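Local coordinates for ochratoxinase (Aspergillus niger, PDB 4C65), which hydrolyses the amide bond of the mycotoxin ochratoxin A to release phenylalanine, acting as a zinc-dependent carboxypeptidase of the amidohydrolase superfamily, at residues M70-D75 / Y112-G117; A116-E121 / I196-K201; R288-I293 / G334-P339. All coordinates share one frame; numbering follows the deposited sequence.

Interaction 1 (M70-D75 / Y112-G117); sequences MHFGGD and YRDLAG
Met70 lies over one face of the Tyr112 ring. Its CG sits 3.7 Å from the centroid of that ring, a CH-pi contact. The chain bends at chi2 (-55°) and again at chi3, and SD and CE stay over the same face. SD makes a Met-aromatic contact there, and Met70 CE reaches Tyr112 CZ at 3.5 Å. Phe72 meets Tyr112 differently: its CZ comes to the ring edge, 3.9 Å from Tyr112 CD2. The Tyr112 hydroxyl bonds to Gly340 N. Met70 and Asp114 form a parallel beta bridge in the twisted TIM barrel, just before the zinc ligand His71. Met70 N donates to Arg113 O at 2.9 Å, and Leu115 N donates to Met70 O at 2.8 Å. Asp114 CG is anti to the backbone N (chi1 171°), which brings OD1 within 2.9 Å of its donor Phe72 N. Phe72 N and Ala116 N reach Asp114 OD1 from opposite faces of the carboxylate, each from above its plane; the second bond closes an Asx turn. Asp114 OD2 bonds to Ser138 OG, so both oxygens are held. Phe72 CD1 lies 3.4 Å from Asp114 CG, with the ring and carboxylate planes 47° apart.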
loop_
_atom_site.group_PDB
_atom_site.type_symbol
_atom_site.label_atom_id
_atom_site.label_comp_id
_atom_site.label_asym_id
_atom_site.label_seq_id
_atom_site.Cartn_x
_atom_site.Cartn_y
_atom_site.Cartn_z
ATOM N N MET A 70 26.310 -25.288 -1.299
ATOM C CA MET A 70 25.036 -25.884 -1.663
ATOM C C MET A 70 23.999 -24.783 -1.784
ATOM O O MET A 70 24.199 -23.692 -1.297
ATOM C CB MET A 70 24.610 -26.892 -0.604
ATOM C CG MET A 70 25.609 -28.032 -0.354
ATOM S SD MET A 70 26.031 -28.943 -1.842
ATOM C CE MET A 70 24.454 -29.761 -2.120
ATOM N N HIS A 71 22.914 -25.052 -2.488
ATOM C CA HIS A 71 21.804 -24.125 -2.510
ATOM C C HIS A 71 20.496 -24.870 -2.294
ATOM O O HIS A 71 20.155 -25.775 -3.034
ATOM C CB HIS A 71 21.785 -23.249 -3.770
ATOM C CG HIS A 71 21.838 -24.011 -5.060
ATOM N ND1 HIS A 71 22.925 -23.957 -5.910
ATOM C CD2 HIS A 71 20.929 -24.811 -5.672
ATOM C CE1 HIS A 71 22.691 -24.703 -6.979
ATOM N NE2 HIS A 71 21.492 -25.243 -6.853
ATOM N N PHE A 72 19.790 -24.488 -1.238
ATOM C CA PHE A 72 18.603 -25.157 -0.818
ATOM C C PHE A 72 17.416 -24.548 -1.531
ATOM O O PHE A 72 16.611 -23.828 -0.947
ATOM C CB PHE A 72 18.449 -25.051 0.705
ATOM C CG PHE A 72 19.189 -26.127 1.467
ATOM C CD1 PHE A 72 20.560 -26.262 1.354
ATOM C CD2 PHE A 72 18.509 -26.970 2.328
ATOM C CE1 PHE A 72 21.239 -27.245 2.063
ATOM C CE2 PHE A 72 19.179 -27.942 3.034
ATOM C CZ PHE A 72 20.555 -28.072 2.912
ATOM N N GLY A 73 17.309 -24.861 -2.811
ATOM C CA GLY A 73 16.297 -24.260 -3.680
ATOM C C GLY A 73 15.015 -25.044 -3.771
ATOM O O GLY A 73 13.934 -24.491 -3.570
ATOM N N GLY A 74 15.133 -26.331 -4.102
ATOM C CA GLY A 74 13.966 -27.232 -4.295
ATOM C C GLY A 74 12.986 -26.835 -5.382
ATOM O O GLY A 74 11.818 -27.165 -5.301
ATOM N N ASP A 75 13.492 -26.126 -6.394
ATOM C CA ASP A 75 12.667 -25.463 -7.403
ATOM C C ASP A 75 11.814 -26.449 -8.170
ATOM O O ASP A 75 12.211 -27.581 -8.367
ATOM C CB ASP A 75 13.551 -24.676 -8.408
ATOM C CG ASP A 75 14.472 -23.665 -7.733
ATOM O OD1 ASP A 75 15.384 -24.074 -6.951
ATOM O OD2 ASP A 75 14.323 -22.447 -7.973
ATOM N N TYR A 112 26.582 -29.421 5.357
ATOM C CA TYR A 112 26.378 -28.641 4.169
ATOM C C TYR A 112 26.388 -27.143 4.538
ATOM O O TYR A 112 25.800 -26.746 5.519
ATOM C CB TYR A 112 24.997 -28.936 3.605
ATOM C CG TYR A 112 24.844 -30.047 2.578
ATOM C CD1 TYR A 112 25.932 -30.688 2.000
ATOM C CD2 TYR A 112 23.566 -30.388 2.124
ATOM C CE1 TYR A 112 25.735 -31.665 1.031
ATOM C CE2 TYR A 112 23.374 -31.338 1.157
ATOM C CZ TYR A 112 24.452 -31.992 0.626
ATOM O OH TYR A 112 24.223 -32.924 -0.346
ATOM N N ARG A 113 27.075 -26.331 3.732
ATOM C CA ARG A 113 26.907 -24.887 3.775
ATOM C C ARG A 113 26.015 -24.450 2.624
ATOM O O ARG A 113 26.420 -24.494 1.453
ATOM C CB ARG A 113 28.256 -24.159 3.743
ATOM C CG ARG A 113 28.141 -22.677 4.107
ATOM C CD ARG A 113 29.480 -21.969 4.082
ATOM N NE ARG A 113 30.084 -21.986 2.750
ATOM C CZ ARG A 113 31.055 -21.179 2.334
ATOM N NH1 ARG A 113 31.562 -20.238 3.126
ATOM N NH2 ARG A 113 31.524 -21.298 1.099
ATOM N N ASP A 114 24.785 -24.078 2.980
ATOM C CA ASP A 114 23.787 -23.549 2.068
ATOM C C ASP A 114 24.079 -22.065 1.847
ATOM O O ASP A 114 24.162 -21.305 2.810
ATOM C CB ASP A 114 22.400 -23.715 2.697
ATOM C CG ASP A 114 21.323 -23.008 1.946
ATOM O OD1 ASP A 114 21.372 -22.954 0.702
ATOM O OD2 ASP A 114 20.371 -22.560 2.596
ATOM N N LEU A 115 24.192 -21.652 0.589
ATOM C CA LEU A 115 24.541 -20.266 0.266
ATOM C C LEU A 115 23.449 -19.494 -0.474
ATOM O O LEU A 115 23.618 -18.316 -0.814
ATOM C CB LEU A 115 25.834 -20.256 -0.533
ATOM C CG LEU A 115 27.067 -20.698 0.245
ATOM C CD1 LEU A 115 28.281 -20.647 -0.672
ATOM C CD2 LEU A 115 27.287 -19.809 1.471
ATOM N N ALA A 116 22.299 -20.115 -0.691
ATOM C CA ALA A 116 21.115 -19.380 -1.110
ATOM C C ALA A 116 19.925 -20.309 -1.011
ATOM O O ALA A 116 19.876 -21.329 -1.695
ATOM C CB ALA A 116 21.266 -18.889 -2.538
ATOM N N GLY A 117 18.956 -19.993 -0.184
ATOM C CA GLY A 117 17.752 -20.807 -0.157
ATOM C C GLY A 117 17.141 -20.991 1.213
ATOM O O GLY A 117 17.251 -20.121 2.083
#

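Interaction 2 (A116-E121 / I196-K201); sequences AGYGCE and IRRGAK
Arg198 grips Glu121 side-on in a two-bond salt bridge. Arg198 NE donates to Glu121 OE2 at 2.8 Å, on the syn side of the carboxylate. Arg198 NH2 donates to Glu121 OE1 at 2.9 Å in a nearly straight bond (173°). The bridge joins two helices of the TIM-barrel domain: it runs from the start of helix 119-127 to a residue near the end of helix 185-198. Both bonds lie near the guanidinium plane, the carboxylate is turned 41° from it, and OE1 is met from above the carboxylate plane. The Glu121 chain bends at chi2 (73°), which brings its carboxylate to the arginine. The other terminal nitrogen, Arg198 NH1, bonds to Gly177 O, so the guanidinium is held from more than one direction.

One water donates to both Glu121 OE2 and Arg198 O. It ties the carboxylate to the backbone near the end of helix 185-198. That helix closes in a Schellman motif, with Gly199 at positive phi and Gly199 N bonded to Ile196 O.

Further out, Tyr118 stands at the N-cap position of helix 119-127, and its ring meets the ring of His89 of a neighbouring subunit. Arg197 forms a salt bridge with Asp151 of a different neighbouring subunit. Cys120 makes the main packing contact. Its CB lies 3.2 Å from Arg198 O. Cys120 SG rests by the backbone at Ala200, 3.5 Å from Ala200 N and 4.3 Å from Ala200 CB.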
loop_
_atom_site.group_PDB
_atom_site.type_symbol
_atom_site.label_atom_id
_atom_site.label_comp_id
_atom_site.label_asym_id
_atom_site.label_seq_id
_atom_site.Cartn_x
_atom_site.Cartn_y
_atom_site.Cartn_z
ATOM N N ALA A 116 22.299 -20.115 -0.691
ATOM C CA ALA A 116 21.115 -19.380 -1.110
ATOM C C ALA A 116 19.925 -20.309 -1.011
ATOM O O ALA A 116 19.876 -21.329 -1.695
ATOM C CB ALA A 116 21.266 -18.889 -2.538
ATOM N N GLY A 117 18.956 -19.993 -0.184
ATOM C CA GLY A 117 17.752 -20.807 -0.157
ATOM C C GLY A 117 17.141 -20.991 1.213
ATOM O O GLY A 117 17.251 -20.121 2.083
ATOM N N TYR A 118 16.530 -22.146 1.418
ATOM C CA TYR A 118 15.686 -22.378 2.574
ATOM C C TYR A 118 16.352 -23.277 3.608
ATOM O O TYR A 118 15.672 -24.005 4.329
ATOM C CB TYR A 118 14.378 -23.013 2.085
ATOM C CG TYR A 118 13.583 -22.164 1.139
ATOM C CD1 TYR A 118 13.084 -20.936 1.548
ATOM C CD2 TYR A 118 13.362 -22.558 -0.170
ATOM C CE1 TYR A 118 12.376 -20.128 0.678
ATOM C CE2 TYR A 118 12.620 -21.784 -1.036
ATOM C CZ TYR A 118 12.118 -20.572 -0.611
ATOM O OH TYR A 118 11.388 -19.771 -1.469
ATOM N N GLY A 119 17.672 -23.259 3.658
ATOM C CA GLY A 119 18.416 -24.095 4.589
ATOM C C GLY A 119 18.020 -23.887 6.024
ATOM O O GLY A 119 17.966 -24.823 6.805
ATOM N N CYS A 120 17.815 -22.634 6.403
ATOM C CA CYS A 120 17.446 -22.316 7.782
ATOM C C CYS A 120 16.112 -22.919 8.112
ATOM O O CYS A 120 15.907 -23.474 9.203
ATOM C CB CYS A 120 17.320 -20.819 7.967
ATOM S SG CYS A 120 18.849 -19.901 7.817
ATOM N N GLU A 121 15.190 -22.805 7.164
ATOM C CA GLU A 121 13.818 -23.277 7.370
ATOM C C GLU A 121 13.740 -24.820 7.353
ATOM O O GLU A 121 12.994 -25.424 8.130
ATOM C CB GLU A 121 12.899 -22.679 6.298
ATOM C CG GLU A 121 12.643 -21.178 6.445
ATOM C CD GLU A 121 13.829 -20.279 6.077
ATOM O OE1 GLU A 121 14.616 -20.620 5.159
ATOM O OE2 GLU A 121 13.949 -19.215 6.714
ATOM N N ILE A 196 20.176 -13.361 9.623
ATOM C CA ILE A 196 20.448 -13.790 11.007
ATOM C C ILE A 196 19.120 -14.133 11.688
ATOM O O ILE A 196 19.034 -15.111 12.425
ATOM C CB ILE A 196 21.141 -12.702 11.829
ATOM C CG1 ILE A 196 22.500 -12.330 11.223
ATOM C CG2 ILE A 196 21.308 -13.151 13.262
ATOM C CD1 ILE A 196 23.540 -13.425 11.314
ATOM N N ARG A 197 18.104 -13.309 11.429
ATOM C CA ARG A 197 16.755 -13.533 11.967
ATOM C C ARG A 197 16.240 -14.951 11.730
ATOM O O ARG A 197 15.639 -15.532 12.633
ATOM C CB ARG A 197 15.760 -12.558 11.381
ATOM C CG ARG A 197 14.437 -12.487 12.123
ATOM C CD ARG A 197 13.564 -11.420 11.505
ATOM N NE ARG A 197 12.412 -11.170 12.333
ATOM C CZ ARG A 197 11.358 -11.960 12.437
ATOM N NH1 ARG A 197 11.202 -13.021 11.665
ATOM N NH2 ARG A 197 10.433 -11.641 13.295
ATOM N N ARG A 198 16.509 -15.498 10.533
ATOM C CA ARG A 198 16.061 -16.869 10.158
ATOM C C ARG A 198 17.004 -17.925 10.702
ATOM O O ARG A 198 16.718 -19.103 10.622
ATOM C CB ARG A 198 15.728 -17.039 8.619
ATOM C CG ARG A 198 15.980 -15.786 7.882
ATOM C CD ARG A 198 15.669 -15.803 6.441
ATOM N NE ARG A 198 15.419 -17.011 5.689
ATOM C CZ ARG A 198 15.554 -17.064 4.371
ATOM N NH1 ARG A 198 15.952 -15.995 3.681
ATOM N NH2 ARG A 198 15.288 -18.171 3.713
ATOM N N GLY A 199 18.105 -17.520 11.330
ATOM C CA GLY A 199 19.073 -18.472 11.876
ATOM C C GLY A 199 20.310 -18.685 11.024
ATOM O O GLY A 199 21.041 -19.659 11.219
ATOM N N ALA A 200 20.563 -17.784 10.088
ATOM C CA ALA A 200 21.707 -17.947 9.217
ATOM C C ALA A 200 23.005 -18.033 10.026
ATOM O O ALA A 200 23.216 -17.283 10.965
ATOM C CB ALA A 200 21.777 -16.817 8.217
ATOM N N LYS A 201 23.834 -19.002 9.669
ATOM C CA LYS A 201 25.121 -19.203 10.314
ATOM C C LYS A 201 26.272 -18.751 9.409
ATOM O O LYS A 201 27.434 -18.868 9.774
ATOM C CB LYS A 201 25.269 -20.658 10.724
ATOM C CG LYS A 201 24.600 -20.926 12.058
ATOM C CD LYS A 201 24.494 -22.403 12.339
ATOM C CE LYS A 201 23.577 -22.678 13.558
ATOM N NZ LYS A 201 24.057 -23.822 14.368
HETATM O O HOH W 1 14.168 -20.234 9.605
#

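Interaction 3 (R288-I293 / G334-P339); sequences RSVIEI and GTDTAP
The active-site loop after barrel strand 331-332 packs here against the N-terminal part of helix 288-297. The loop carries Asp336, an active-site residue of this amidohydrolase. Val290 touches it from the helix: Val290 CG2 lies 3.7 Å from Asp336 CB and 4.0 Å from Asp336 OD2. The methyl touches CB and the OD2 side of the carboxylate. Asp336 CG is anti to the backbone N (chi1 -159°), and in this rotamer OD2 lies beside that methyl. The other carboxylate oxygen, Asp336 OD1, makes a weak hydrogen bond to the zinc ligand His71. The side chain also touches His265, a ligand of the second zinc.

One residue earlier, Thr335 turns its methyl to the helix. Thr335 CG2 is 3.6 Å from Ser289 OG and 3.7 Å from Ser289 CB. Both hydroxyls bond to acids beyond the contact: Ser289 OG to Glu346, and Thr335 OG1 to Asp67. Ser289 CB also lies 3.6 Å from the carbonyl oxygen of Thr335.

No hydrogen bond crosses between the two segments. The contact is van der Waals in character, and Asp336 OD1 and Thr335 OG1 have their polar partners outside it, at His71 and Asp67.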
loop_
_atom_site.group_PDB
_atom_site.type_symbol
_atom_site.label_atom_id
_atom_site.label_comp_id
_atom_site.label_asym_id
_atom_site.label_seq_id
_atom_site.Cartn_x
_atom_site.Cartn_y
_atom_site.Cartn_z
ATOM N N ARG A 288 34.515 -26.223 -8.881
ATOM C CA ARG A 288 34.944 -26.587 -10.222
ATOM C C ARG A 288 33.871 -27.376 -10.937
ATOM O O ARG A 288 33.813 -27.350 -12.163
ATOM C CB ARG A 288 36.272 -27.368 -10.185
ATOM C CG ARG A 288 36.847 -27.754 -11.552
ATOM C CD ARG A 288 37.202 -26.554 -12.409
ATOM N NE ARG A 288 37.563 -26.946 -13.760
ATOM C CZ ARG A 288 37.994 -26.100 -14.706
ATOM N NH1 ARG A 288 38.093 -24.795 -14.467
ATOM N NH2 ARG A 288 38.311 -26.556 -15.900
ATOM N N SER A 289 33.005 -28.052 -10.183
ATOM C CA SER A 289 31.899 -28.831 -10.776
ATOM C C SER A 289 31.048 -27.999 -11.725
ATOM O O SER A 289 30.702 -28.441 -12.815
ATOM C CB SER A 289 30.993 -29.422 -9.701
ATOM O OG SER A 289 31.594 -30.545 -9.087
ATOM N N VAL A 290 30.715 -26.794 -11.312
ATOM C CA VAL A 290 29.870 -25.947 -12.094
ATOM C C VAL A 290 30.504 -25.563 -13.433
ATOM O O VAL A 290 29.829 -25.500 -14.472
ATOM C CB VAL A 290 29.461 -24.759 -11.202
ATOM C CG1 VAL A 290 29.985 -23.406 -11.660
ATOM C CG2 VAL A 290 27.961 -24.726 -10.977
ATOM N N ILE A 291 31.804 -25.319 -13.420
ATOM C CA ILE A 291 32.549 -25.059 -14.659
ATOM C C ILE A 291 32.550 -26.295 -15.547
ATOM O O ILE A 291 32.402 -26.186 -16.765
ATOM C CB ILE A 291 34.006 -24.613 -14.394
ATOM C CG1 ILE A 291 34.087 -23.110 -14.132
ATOM C CG2 ILE A 291 34.844 -24.677 -15.660
ATOM C CD1 ILE A 291 33.728 -22.467 -12.834
ATOM N N GLU A 292 32.741 -27.460 -14.938
ATOM C CA GLU A 292 32.864 -28.701 -15.686
ATOM C C GLU A 292 31.558 -29.067 -16.353
ATOM O O GLU A 292 31.559 -29.650 -17.422
ATOM C CB GLU A 292 33.351 -29.836 -14.783
ATOM C CG GLU A 292 34.802 -29.705 -14.314
ATOM C CD GLU A 292 35.812 -29.786 -15.454
ATOM O OE1 GLU A 292 35.508 -30.390 -16.498
ATOM O OE2 GLU A 292 36.911 -29.232 -15.297
ATOM N N ILE A 293 30.439 -28.707 -15.734
ATOM C CA ILE A 293 29.122 -28.976 -16.332
ATOM C C ILE A 293 28.952 -28.284 -17.684
ATOM O O ILE A 293 28.584 -28.926 -18.667
ATOM C CB ILE A 293 27.964 -28.578 -15.392
ATOM C CG1 ILE A 293 27.857 -29.601 -14.265
ATOM C CG2 ILE A 293 26.639 -28.490 -16.149
ATOM C CD1 ILE A 293 27.039 -29.116 -13.088
ATOM N N GLY A 334 33.393 -27.236 -2.559
ATOM C CA GLY A 334 32.000 -26.904 -2.758
ATOM C C GLY A 334 31.654 -27.219 -4.174
ATOM O O GLY A 334 32.491 -27.114 -5.055
ATOM N N THR A 335 30.394 -27.575 -4.396
ATOM C CA THR A 335 29.940 -28.086 -5.696
ATOM C C THR A 335 29.062 -27.097 -6.466
ATOM O O THR A 335 29.067 -27.067 -7.703
ATOM C CB THR A 335 29.186 -29.405 -5.469
ATOM O OG1 THR A 335 30.032 -30.298 -4.744
ATOM C CG2 THR A 335 28.817 -30.066 -6.789
ATOM N N ASP A 336 28.322 -26.280 -5.719
ATOM C CA ASP A 336 27.300 -25.389 -6.254
ATOM C C ASP A 336 26.172 -26.201 -6.865
ATOM O O ASP A 336 25.925 -26.158 -8.062
ATOM C CB ASP A 336 27.890 -24.405 -7.253
ATOM C CG ASP A 336 27.018 -23.162 -7.444
ATOM O OD1 ASP A 336 25.829 -23.159 -7.089
ATOM O OD2 ASP A 336 27.543 -22.177 -7.975
ATOM N N THR A 337 25.478 -26.934 -6.017
ATOM C CA THR A 337 24.401 -27.810 -6.463
ATOM C C THR A 337 23.316 -27.934 -5.383
ATOM O O THR A 337 23.478 -27.476 -4.259
ATOM C CB THR A 337 24.992 -29.195 -6.812
ATOM O OG1 THR A 337 24.026 -29.980 -7.506
ATOM C CG2 THR A 337 25.438 -29.917 -5.560
ATOM N N ALA A 338 22.203 -28.559 -5.744
ATOM C CA ALA A 338 21.123 -28.848 -4.803
ATOM C C ALA A 338 21.528 -29.983 -3.879
ATOM O O ALA A 338 22.315 -30.848 -4.253
ATOM C CB ALA A 338 19.851 -29.237 -5.568
ATOM N N PRO A 339 20.973 -30.002 -2.663
ATOM C CA PRO A 339 21.156 -31.143 -1.726
ATOM C C PRO A 339 20.860 -32.496 -2.359
ATOM O O PRO A 339 19.898 -32.624 -3.106
ATOM C CB PRO A 339 20.130 -30.857 -0.640
ATOM C CG PRO A 339 20.068 -29.349 -0.608
ATOM C CD PRO A 339 20.233 -28.896 -2.029
#

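All three contacts belong to the barrel domain and are largely buried. Interaction 1 lies nearest the centre of the chain, about 9 Å from it centre to centre, and combines strand pairing with aromatic packing. Interaction 2 shares Ala116 and Gly117 with it and continues from strand 109-114 into helix 119-127. There a salt bridge replaces strand pairing, and neighbouring subunits come close. Interaction 3 makes no hydrogen bond across its segments. It meets interaction 1 where His71 N probably bonds to Thr337 O at 3.1 Å, so zinc ligand and active-site acid are held by adjoining loops. Interactions 2 and 3 do not touch; their nearest atoms are about 8 Å apart.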